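Local coordinates for protein glutathione s-transferase (Agrobacterium tumefaciens, PDB 2YCD) that probably conjugates glutathione to electrophilic compounds and binds S-(p-nitrobenzyl)glutathione, at residues Val112-Met115 with Phe116-Leu119; Thr130-Trp133 with Leu134-Asn138; Arg148-Glu151 with Gln152-Arg156; Lys195-Gly198 with Asn199-Ala202. One frame throughout, in Å; residues are numbered along the deposited sequence.

Overall arrangement
All four contacts are local, each within eight or nine consecutive residues, and they come in numerical order along the sequence. Interactions 1 and 2 share helix 105-135, with centres about 26 Å apart: the first is buried against the second subunit, the second lies where the helix ends. Interaction 3 lies on helix 142-164, the next helix, its centre about 15 Å from interaction 2, which it touches through Val132 and Thr149. Interaction 4 starts helix 198-208 about 16 Å, centre to centre, from interaction 3 and meets it where Tyr197 reaches Leu154. Together they trace the helical C-terminal half of the subunit; interactions 1 and 3 both touch the second subunit, the third at the surface.

Interaction 1 (Val112-Met115 with Phe116-Leu119); sequences VAWM and FAAL
Val112 to Leu119 form two turns of regular helix in which Phe116 N bonds to Val112 O at 3.0 Å and 173°, Ala117 N to Ala113 O at 2.8 Å, and Ala118 N to Trp114 O at 3.0 Å. The fourth bond, Leu119 N to Met115 O, is weak at 3.4 Å. One turn apart on the same flank, Val112 and Phe116 run alongside each other. Val112 CG1, anti to its own backbone N (chi1 171°), reaches Phe116 CE1 at 3.8 Å. The same phenyl ring presents its edge to the backbone, with Val112 O lying in the ring plane 3.3 Å from Phe116 CD1. On another flank the six-membered ring of Trp114 extends forward along the helix, and its CE3 meets Ala117 CB obliquely at 3.8 Å. All eight residues are buried. Phe116 stacks on Phe116 of the second subunit, while Trp114 makes an edge-to-face contact with Phe84 of that subunit and also meets Trp163 of its own chain. Met115 and Leu119 turn to helix 176-185, and the Leu119 side chain comes about 5 Å from a bound S-(p-nitrobenzyl)glutathione. This is a helix of the C-terminal helical domain of a GST, packed on both its own domain and the partner subunit.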
loop_
_atom_site.group_PDB
_atom_site.type_symbol
_atom_site.label_atom_id
_atom_site.label_comp_id
_atom_site.label_asym_id
_atom_site.label_seq_id
_atom_site.Cartn_x
_atom_site.Cartn_y
_atom_site.Cartn_z
ATOM N N VAL A 112 11.448 -3.628 -3.518
ATOM C CA VAL A 112 10.550 -2.693 -2.845
ATOM C C VAL A 112 9.362 -2.330 -3.757
ATOM O O VAL A 112 8.218 -2.245 -3.278
ATOM C CB VAL A 112 11.340 -1.438 -2.369
ATOM C CG1 VAL A 112 10.411 -0.338 -1.866
ATOM C CG2 VAL A 112 12.353 -1.838 -1.288
ATOM N N ALA A 113 9.591 -2.128 -5.061
ATOM C CA ALA A 113 8.469 -1.948 -5.979
ATOM C C ALA A 113 7.421 -3.076 -5.840
ATOM O O ALA A 113 6.215 -2.811 -5.762
ATOM C CB ALA A 113 8.956 -1.815 -7.436
ATOM N N TRP A 114 7.877 -4.326 -5.807
ATOM C CA TRP A 114 6.947 -5.447 -5.721
ATOM C C TRP A 114 6.271 -5.550 -4.354
ATOM O O TRP A 114 5.128 -5.996 -4.280
ATOM C CB TRP A 114 7.631 -6.768 -6.138
ATOM C CG TRP A 114 7.693 -6.878 -7.643
ATOM C CD1 TRP A 114 8.800 -6.776 -8.427
ATOM C CD2 TRP A 114 6.579 -7.044 -8.529
ATOM N NE1 TRP A 114 8.444 -6.907 -9.764
ATOM C CE2 TRP A 114 7.084 -7.077 -9.843
ATOM C CE3 TRP A 114 5.213 -7.232 -8.332
ATOM C CZ2 TRP A 114 6.248 -7.236 -10.963
ATOM C CZ3 TRP A 114 4.381 -7.382 -9.446
ATOM C CH2 TRP A 114 4.904 -7.402 -10.735
ATOM N N MET A 115 6.941 -5.117 -3.285
ATOM C CA MET A 115 6.277 -5.012 -1.970
ATOM C C MET A 115 5.087 -4.048 -2.041
ATOM O O MET A 115 3.973 -4.376 -1.605
ATOM C CB MET A 115 7.267 -4.566 -0.881
ATOM C CG MET A 115 8.373 -5.604 -0.605
ATOM S SD MET A 115 9.648 -4.981 0.511
ATOM C CE MET A 115 8.721 -4.947 2.054
ATOM N N PHE A 116 5.311 -2.869 -2.608
ATOM C CA PHE A 116 4.214 -1.924 -2.809
ATOM C C PHE A 116 3.146 -2.432 -3.770
ATOM O O PHE A 116 1.958 -2.213 -3.546
ATOM C CB PHE A 116 4.727 -0.537 -3.221
ATOM C CG PHE A 116 5.267 0.290 -2.068
ATOM C CD1 PHE A 116 6.594 0.177 -1.661
ATOM C CD2 PHE A 116 4.449 1.175 -1.398
ATOM C CE1 PHE A 116 7.093 0.950 -0.607
ATOM C CE2 PHE A 116 4.924 1.946 -0.340
ATOM C CZ PHE A 116 6.257 1.829 0.061
ATOM N N ALA A 117 3.549 -3.119 -4.840
ATOM C CA ALA A 117 2.570 -3.655 -5.785
ATOM C C ALA A 117 1.651 -4.687 -5.140
ATOM O O ALA A 117 0.449 -4.711 -5.406
ATOM C CB ALA A 117 3.267 -4.264 -6.990
ATOM N N ALA A 118 2.209 -5.552 -4.309
ATOM C CA ALA A 118 1.386 -6.522 -3.596
ATOM C C ALA A 118 0.278 -5.802 -2.845
ATOM O O ALA A 118 -0.872 -6.238 -2.857
ATOM C CB ALA A 118 2.248 -7.344 -2.612
ATOM N N LEU A 119 0.623 -4.727 -2.139
ATOM C CA LEU A 119 -0.338 -4.082 -1.232
ATOM C C LEU A 119 -1.171 -2.982 -1.873
ATOM O O LEU A 119 -2.271 -2.707 -1.375
ATOM C CB LEU A 119 0.394 -3.516 -0.002
ATOM C CG LEU A 119 1.211 -4.535 0.801
ATOM C CD1 LEU A 119 1.655 -3.915 2.133
ATOM C CD2 LEU A 119 0.475 -5.829 1.023
#

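Interaction 2 (Thr130-Trp133 with Leu134-Asn138); sequences TTVW and LFERN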
loop_
_atom_site.group_PDB
_atom_site.type_symbol
_atom_site.label_atom_id
_atom_site.label_comp_id
_atom_site.label_asym_id
_atom_site.label_seq_id
_atom_site.Cartn_x
_atom_site.Cartn_y
_atom_site.Cartn_z
ATOM N N THR A 130 -13.501 -9.580 -2.753
ATOM C CA THR A 130 -13.900 -10.409 -1.611
ATOM C C THR A 130 -14.874 -9.684 -0.677
ATOM O O THR A 130 -15.700 -10.327 -0.017
ATOM C CB THR A 130 -12.681 -10.965 -0.832
ATOM O OG1 THR A 130 -11.939 -9.878 -0.279
ATOM C CG2 THR A 130 -11.793 -11.787 -1.750
ATOM N N THR A 131 -14.811 -8.356 -0.640
ATOM C CA THR A 131 -15.739 -7.573 0.164
ATOM C C THR A 131 -17.176 -7.749 -0.341
ATOM O O THR A 131 -18.095 -8.010 0.450
ATOM C CB THR A 131 -15.356 -6.085 0.177
ATOM O OG1 THR A 131 -14.140 -5.923 0.921
ATOM C CG2 THR A 131 -16.458 -5.241 0.837
ATOM N N VAL A 132 -17.373 -7.610 -1.651
ATOM C CA VAL A 132 -18.679 -7.839 -2.254
ATOM C C VAL A 132 -19.078 -9.303 -2.094
ATOM O O VAL A 132 -20.206 -9.615 -1.687
ATOM C CB VAL A 132 -18.682 -7.460 -3.750
ATOM C CG1 VAL A 132 -20.063 -7.743 -4.360
ATOM C CG2 VAL A 132 -18.308 -5.993 -3.928
ATOM N N TRP A 133 -18.146 -10.199 -2.393
ATOM C CA TRP A 133 -18.428 -11.624 -2.421
ATOM C C TRP A 133 -18.889 -12.132 -1.060
ATOM O O TRP A 133 -19.853 -12.895 -0.979
ATOM C CB TRP A 133 -17.196 -12.391 -2.906
ATOM C CG TRP A 133 -17.374 -13.869 -2.988
ATOM C CD1 TRP A 133 -18.442 -14.548 -3.501
ATOM C CD2 TRP A 133 -16.449 -14.853 -2.535
ATOM N NE1 TRP A 133 -18.230 -15.904 -3.397
ATOM C CE2 TRP A 133 -17.013 -16.116 -2.804
ATOM C CE3 TRP A 133 -15.194 -14.790 -1.926
ATOM C CZ2 TRP A 133 -16.361 -17.309 -2.479
ATOM C CZ3 TRP A 133 -14.551 -15.974 -1.605
ATOM C CH2 TRP A 133 -15.137 -17.214 -1.881
ATOM N N LEU A 134 -18.229 -11.696 0.009
ATOM C CA LEU A 134 -18.490 -12.224 1.350
ATOM C C LEU A 134 -19.415 -11.350 2.207
ATOM O O LEU A 134 -20.284 -11.866 2.921
ATOM C CB LEU A 134 -17.169 -12.491 2.083
ATOM C CG LEU A 134 -16.239 -13.503 1.424
ATOM C CD1 LEU A 134 -14.934 -13.598 2.208
ATOM C CD2 LEU A 134 -16.910 -14.875 1.323
ATOM N N PHE A 135 -19.243 -10.036 2.135
ATOM C CA PHE A 135 -19.900 -9.136 3.082
ATOM C C PHE A 135 -21.206 -8.525 2.576
ATOM O O PHE A 135 -21.973 -7.972 3.363
ATOM C CB PHE A 135 -18.939 -8.025 3.520
ATOM C CG PHE A 135 -17.792 -8.510 4.359
ATOM C CD1 PHE A 135 -16.739 -9.213 3.789
ATOM C CD2 PHE A 135 -17.765 -8.266 5.724
ATOM C CE1 PHE A 135 -15.684 -9.661 4.562
ATOM C CE2 PHE A 135 -16.710 -8.710 6.502
ATOM C CZ PHE A 135 -15.670 -9.410 5.919
ATOM N N GLU A 136 -21.474 -8.633 1.277
ATOM C CA GLU A 136 -22.611 -7.923 0.691
ATOM C C GLU A 136 -23.662 -8.781 -0.028
ATOM O O GLU A 136 -24.370 -8.291 -0.909
ATOM C CB GLU A 136 -22.102 -6.801 -0.231
ATOM C CG GLU A 136 -21.230 -5.803 0.514
ATOM C CD GLU A 136 -20.484 -4.832 -0.401
ATOM O OE1 GLU A 136 -20.794 -4.761 -1.609
ATOM O OE2 GLU A 136 -19.575 -4.137 0.104
ATOM N N ARG A 137 -23.795 -10.047 0.360
ATOM C CA ARG A 137 -24.869 -10.871 -0.187
ATOM C C ARG A 137 -26.212 -10.361 0.303
ATOM O O ARG A 137 -26.284 -9.645 1.298
ATOM C CB ARG A 137 -24.714 -12.325 0.237
ATOM C CG ARG A 137 -23.352 -12.851 -0.025
ATOM C CD ARG A 137 -23.279 -14.362 0.026
ATOM N NE ARG A 137 -21.917 -14.700 -0.342
ATOM C CZ ARG A 137 -21.420 -15.915 -0.481
ATOM N NH1 ARG A 137 -22.181 -16.986 -0.290
ATOM N NH2 ARG A 137 -20.146 -16.053 -0.822
ATOM N N ASN A 138 -27.276 -10.746 -0.391
ATOM C CA ASN A 138 -28.632 -10.407 0.030
ATOM C C ASN A 138 -28.853 -8.903 0.140
ATOM O O ASN A 138 -29.590 -8.428 1.003
ATOM C CB ASN A 138 -28.978 -11.099 1.342
#
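Trp133 and Arg137 meet at the C-terminal end of helix 105-135, a long helix of the all-helical GST domain. The Trp133 carbonyl oxygen is gripped twice by one guanidinium. Arg137 NE comes in nearly along the C=O axis at 2.8 Å, and Arg137 NH2 reaches the same Trp133 O at 3.2 Å from above the carbonyl plane. The oxygen lies in the guanidinium plane, so this side-on grip fixes how the group is rotated. It also places NH2 above the face of the Trp133 indole, toward the rim, the two planes being 41° apart; NH2 and the indole NE1 are both donors and do not bond each other.

Further round the same face, Leu134 CD2 sits 3.9 Å from the centroid of the six-membered ring of Trp133, 19° off its normal, a CH-pi contact. A chi1 of -179° sets the indole beside the Trp133 carbonyl, where both neighbours meet it.

Behind this, Leu134 N and Phe135 N bond to Thr130 O and Thr131 O, each at 2.9 Å. The next bond, Glu136 N to Val132 O, is weak at 3.4 Å, and Glu136 is the first residue to leave helical angles. Its carboxylate folds back across the last turn and makes a salt bridge through OE1 to Arg145 of helix 142-164. In that pose Glu136 OE1 lies 3.6 Å from Val132 CG2, and OE2 lies 3.4 Å from Thr131 CG2.

Interaction 3 (Arg148-Glu151 with Gln152-Arg156); sequences RTKE and QLLKR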
loop_
_atom_site.group_PDB
_atom_site.type_symbol
_atom_site.label_atom_id
_atom_site.label_comp_id
_atom_site.label_asym_id
_atom_site.label_seq_id
_atom_site.Cartn_x
_atom_site.Cartn_y
_atom_site.Cartn_z
ATOM N N ARG A 148 -18.684 -7.084 -11.700
ATOM C CA ARG A 148 -17.792 -5.974 -12.024
ATOM C C ARG A 148 -16.446 -6.098 -11.328
ATOM O O ARG A 148 -15.397 -5.977 -11.964
ATOM C CB ARG A 148 -18.441 -4.632 -11.692
ATOM C CG ARG A 148 -19.674 -4.358 -12.530
ATOM C CD ARG A 148 -20.208 -2.959 -12.324
ATOM N NE ARG A 148 -21.385 -2.715 -13.155
ATOM C CZ ARG A 148 -22.008 -1.545 -13.245
ATOM N NH1 ARG A 148 -21.563 -0.504 -12.551
ATOM N NH2 ARG A 148 -23.073 -1.414 -14.027
ATOM N N THR A 149 -16.464 -6.338 -10.021
ATOM C CA THR A 149 -15.197 -6.457 -9.294
ATOM C C THR A 149 -14.445 -7.701 -9.748
ATOM O O THR A 149 -13.220 -7.700 -9.820
ATOM C CB THR A 149 -15.386 -6.478 -7.765
ATOM O OG1 THR A 149 -16.223 -7.579 -7.389
ATOM C CG2 THR A 149 -16.011 -5.180 -7.277
ATOM N N LYS A 150 -15.166 -8.770 -10.081
ATOM C CA LYS A 150 -14.502 -9.975 -10.565
ATOM C C LYS A 150 -13.784 -9.720 -11.892
ATOM O O LYS A 150 -12.658 -10.186 -12.104
ATOM C CB LYS A 150 -15.481 -11.159 -10.687
ATOM C CG LYS A 150 -14.789 -12.506 -10.933
ATOM C CD LYS A 150 -15.789 -13.644 -11.107
ATOM C CE LYS A 150 -15.057 -14.968 -11.285
ATOM N NZ LYS A 150 -15.990 -16.127 -11.360
ATOM N N GLU A 151 -14.429 -8.977 -12.785
ATOM C CA GLU A 151 -13.797 -8.664 -14.067
ATOM C C GLU A 151 -12.497 -7.874 -13.876
ATOM O O GLU A 151 -11.478 -8.188 -14.490
ATOM C CB GLU A 151 -14.767 -7.906 -14.972
ATOM C CG GLU A 151 -14.201 -7.555 -16.343
ATOM C CD GLU A 151 -15.182 -6.754 -17.191
ATOM O OE1 GLU A 151 -16.250 -6.367 -16.670
ATOM O OE2 GLU A 151 -14.883 -6.512 -18.378
ATOM N N GLN A 152 -12.525 -6.869 -13.012
ATOM C CA GLN A 152 -11.317 -6.098 -12.735
ATOM C C GLN A 152 -10.226 -6.959 -12.081
ATOM O O GLN A 152 -9.031 -6.813 -12.388
ATOM C CB GLN A 152 -11.645 -4.881 -11.868
ATOM C CG GLN A 152 -10.432 -4.056 -11.513
ATOM C CD GLN A 152 -9.693 -3.526 -12.740
ATOM O OE1 GLN A 152 -8.498 -3.772 -12.914
ATOM N NE2 GLN A 152 -10.402 -2.792 -13.589
ATOM N N LEU A 153 -10.635 -7.868 -11.195
ATOM C CA LEU A 153 -9.683 -8.783 -10.571
ATOM C C LEU A 153 -9.011 -9.718 -11.590
ATOM O O LEU A 153 -7.783 -9.886 -11.594
ATOM C CB LEU A 153 -10.350 -9.590 -9.438
ATOM C CG LEU A 153 -9.497 -10.706 -8.846
ATOM C CD1 LEU A 153 -8.224 -10.139 -8.226
ATOM C CD2 LEU A 153 -10.304 -11.473 -7.814
ATOM N N LEU A 154 -9.810 -10.326 -12.466
ATOM C CA LEU A 154 -9.249 -11.240 -13.453
ATOM C C LEU A 154 -8.260 -10.535 -14.380
ATOM O O LEU A 154 -7.246 -11.112 -14.749
ATOM C CB LEU A 154 -10.363 -11.936 -14.251
ATOM C CG LEU A 154 -11.348 -12.761 -13.416
ATOM C CD1 LEU A 154 -12.366 -13.493 -14.302
ATOM C CD2 LEU A 154 -10.614 -13.741 -12.531
ATOM N N LYS A 155 -8.534 -9.282 -14.721
ATOM C CA LYS A 155 -7.605 -8.492 -15.519
ATOM C C LYS A 155 -6.249 -8.312 -14.803
ATOM O O LYS A 155 -5.194 -8.489 -15.403
ATOM C CB LYS A 155 -8.247 -7.149 -15.879
ATOM C CG LYS A 155 -7.355 -6.236 -16.697
ATOM C CD LYS A 155 -8.133 -5.030 -17.204
ATOM C CE LYS A 155 -7.251 -4.117 -18.050
ATOM N NZ LYS A 155 -6.180 -3.452 -17.247
ATOM N N ARG A 156 -6.281 -7.973 -13.516
ATOM C CA ARG A 156 -5.042 -7.831 -12.747
ATOM C C ARG A 156 -4.292 -9.155 -12.598
ATOM O O ARG A 156 -3.063 -9.180 -12.643
ATOM C CB ARG A 156 -5.329 -7.248 -11.358
ATOM C CG ARG A 156 -5.724 -5.794 -11.385
ATOM C CD ARG A 156 -4.539 -4.868 -11.673
ATOM N NE ARG A 156 -4.991 -3.485 -11.679
ATOM C CZ ARG A 156 -5.087 -2.716 -12.756
ATOM N NH1 ARG A 156 -4.736 -3.172 -13.953
ATOM N NH2 ARG A 156 -5.524 -1.467 -12.627
#
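Lys150 and Leu154 sit one turn apart on helix 142-164, joined by the main chain. Four successive backbone bonds hold this part of the helix: Gln152 N to Arg148 O at 3.2 Å, Leu153 N to Thr149 O at 2.9 Å, Leu154 N to Lys150 O at 2.9 Å, and Lys155 N to Glu151 O at 3.1 Å.

Side-chain contacts across the turn are slight. Leu154 holds CG beside its own backbone N (chi1 -59°), which lays that carbon on the carbonyl oxygen of the previous turn, 3.2 Å from Lys150 O. Between the side chains themselves the approach is loose, with Lys150 CG and Leu154 CG 4.3 Å apart.

Among the polar groups, Gln152 OE1 stands 3.6 Å above the centre of the Arg156 guanidinium, over one face rather than at its N-H edge. Other polar ends bond beyond these residues. Both Lys155 and Arg156 form salt bridges with Glu159, one to each carboxylate oxygen, so a single acid probably offsets two positive charges. Thr149 OG1 turns back to the carbonyls of Arg145 and Leu146, and Arg148 bridges to Glu139 of the second subunit.

Much of this part of the C-terminal helical GST domain faces solvent, but its inner flank packs on the protein, with Leu153 buried: Thr149 and Leu153 meet Phe129 of helix 105-135, whereas Leu154 lies against Ile193 and Tyr197, in the chain leading to helix 198-208.

Interaction 4 (Lys195-Gly198 with Asn199-Ala202); sequences KDYG and NLLA
Tyr197 O accepts the first clear main-chain bond of helix 198-208, from Leu201 N at 3.0 Å and a nearly straight 172°. Tyr197 is the N-cap residue, with a short 3-10 segment ending just before it. One residue on, Ala202 N bonds to Gly198 O, also at 3.0 Å, and the regular helical pattern is under way.

Around this start the apolar contacts are made by two leucines. Leu200 runs alongside Tyr197, and Leu200 CD1 lies 3.9 Å from Tyr197 CB, so that it rests against the root of the aromatic side chain. Leu201 points its CB back to the turn that precedes it. Leu201 CD2 comes to 4.3 Å from Lys195 CA, a loose touch on the backbone of the 3-10 segment.

Two polar side chains then tie the helix start to what lies beneath. Asn199 puts its CG between its own backbone N and carbonyl carbon (chi1 72°), and the amide uses both ends: OD1 bonds to Ser161 OG and ND2 to Gly165 O. That pairing fixes which way round the amide sits. The Tyr197 hydroxyl, at the far end of its ring, bonds to Asp158 OD1.

Ser161 and Asp158 both belong to helix 142-164. The same helix receives Tyr197 against Leu157 and Leu200 against Leu160, so that, within the C-terminal helical domain of the GST fold, the connection that follows helix 176-185 and the first turn of helix 198-208 are pinned together along its flank.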
loop_
_atom_site.group_PDB
_atom_site.type_symbol
_atom_site.label_atom_id
_atom_site.label_comp_id
_atom_site.label_asym_id
_atom_site.label_seq_id
_atom_site.Cartn_x
_atom_site.Cartn_y
_atom_site.Cartn_z
ATOM N N LYS A 195 -7.089 -21.382 -9.488
ATOM C CA LYS A 195 -6.984 -22.604 -10.289
ATOM C C LYS A 195 -6.920 -22.272 -11.782
ATOM O O LYS A 195 -6.392 -23.048 -12.575
ATOM C CB LYS A 195 -8.151 -23.552 -9.994
ATOM C CG LYS A 195 -8.229 -24.008 -8.537
ATOM C CD LYS A 195 -9.545 -24.717 -8.239
ATOM C CE LYS A 195 -9.665 -26.027 -9.004
ATOM N NZ LYS A 195 -10.875 -26.798 -8.599
ATOM N N ASP A 196 -7.447 -21.112 -12.160
ATOM C CA ASP A 196 -7.415 -20.687 -13.551
ATOM C C ASP A 196 -6.120 -19.968 -13.925
ATOM O O ASP A 196 -5.947 -19.548 -15.064
ATOM C CB ASP A 196 -8.622 -19.803 -13.875
ATOM C CG ASP A 196 -9.918 -20.584 -13.895
ATOM O OD1 ASP A 196 -9.901 -21.738 -14.376
ATOM O OD2 ASP A 196 -10.946 -20.051 -13.426
ATOM N N TYR A 197 -5.211 -19.843 -12.957
ATOM C CA TYR A 197 -3.926 -19.194 -13.181
ATOM C C TYR A 197 -2.798 -20.101 -12.696
ATOM O O TYR A 197 -2.242 -19.908 -11.609
ATOM C CB TYR A 197 -3.880 -17.834 -12.466
ATOM C CG TYR A 197 -4.873 -16.858 -13.048
ATOM C CD1 TYR A 197 -6.172 -16.790 -12.562
ATOM C CD2 TYR A 197 -4.518 -16.016 -14.093
ATOM C CE1 TYR A 197 -7.091 -15.929 -13.102
ATOM C CE2 TYR A 197 -5.427 -15.137 -14.641
ATOM C CZ TYR A 197 -6.710 -15.095 -14.147
ATOM O OH TYR A 197 -7.609 -14.221 -14.695
ATOM N N GLY A 198 -2.467 -21.105 -13.501
ATOM C CA GLY A 198 -1.577 -22.160 -13.069
ATOM C C GLY A 198 -0.277 -21.662 -12.467
ATOM O O GLY A 198 0.169 -22.194 -11.451
ATOM N N ASN A 199 0.351 -20.660 -13.086
ATOM C CA ASN A 199 1.631 -20.196 -12.561
ATOM C C ASN A 199 1.484 -19.433 -11.236
ATOM O O ASN A 199 2.350 -19.524 -10.385
ATOM C CB ASN A 199 2.496 -19.450 -13.610
ATOM C CG ASN A 199 1.962 -18.072 -13.974
ATOM O OD1 ASN A 199 0.782 -17.770 -13.813
ATOM N ND2 ASN A 199 2.834 -17.253 -14.523
ATOM N N LEU A 200 0.364 -18.739 -11.050
ATOM C CA LEU A 200 0.116 -18.068 -9.768
ATOM C C LEU A 200 -0.171 -19.058 -8.650
ATOM O O LEU A 200 0.322 -18.896 -7.524
ATOM C CB LEU A 200 -1.021 -17.048 -9.905
ATOM C CG LEU A 200 -0.828 -15.889 -10.891
ATOM C CD1 LEU A 200 -1.983 -14.922 -10.749
ATOM C CD2 LEU A 200 0.494 -15.175 -10.699
ATOM N N LEU A 201 -0.962 -20.091 -8.948
ATOM C CA LEU A 201 -1.214 -21.168 -8.002
ATOM C C LEU A 201 0.090 -21.841 -7.578
ATOM O O LEU A 201 0.328 -22.072 -6.397
ATOM C CB LEU A 201 -2.138 -22.193 -8.649
ATOM C CG LEU A 201 -2.521 -23.367 -7.748
ATOM C CD1 LEU A 201 -3.182 -22.862 -6.462
ATOM C CD2 LEU A 201 -3.455 -24.295 -8.514
ATOM N N ALA A 202 0.937 -22.162 -8.550
ATOM C CA ALA A 202 2.209 -22.818 -8.270
ATOM C C ALA A 202 3.128 -21.912 -7.451
ATOM O O ALA A 202 3.867 -22.384 -6.581
ATOM C CB ALA A 202 2.891 -23.248 -9.584
#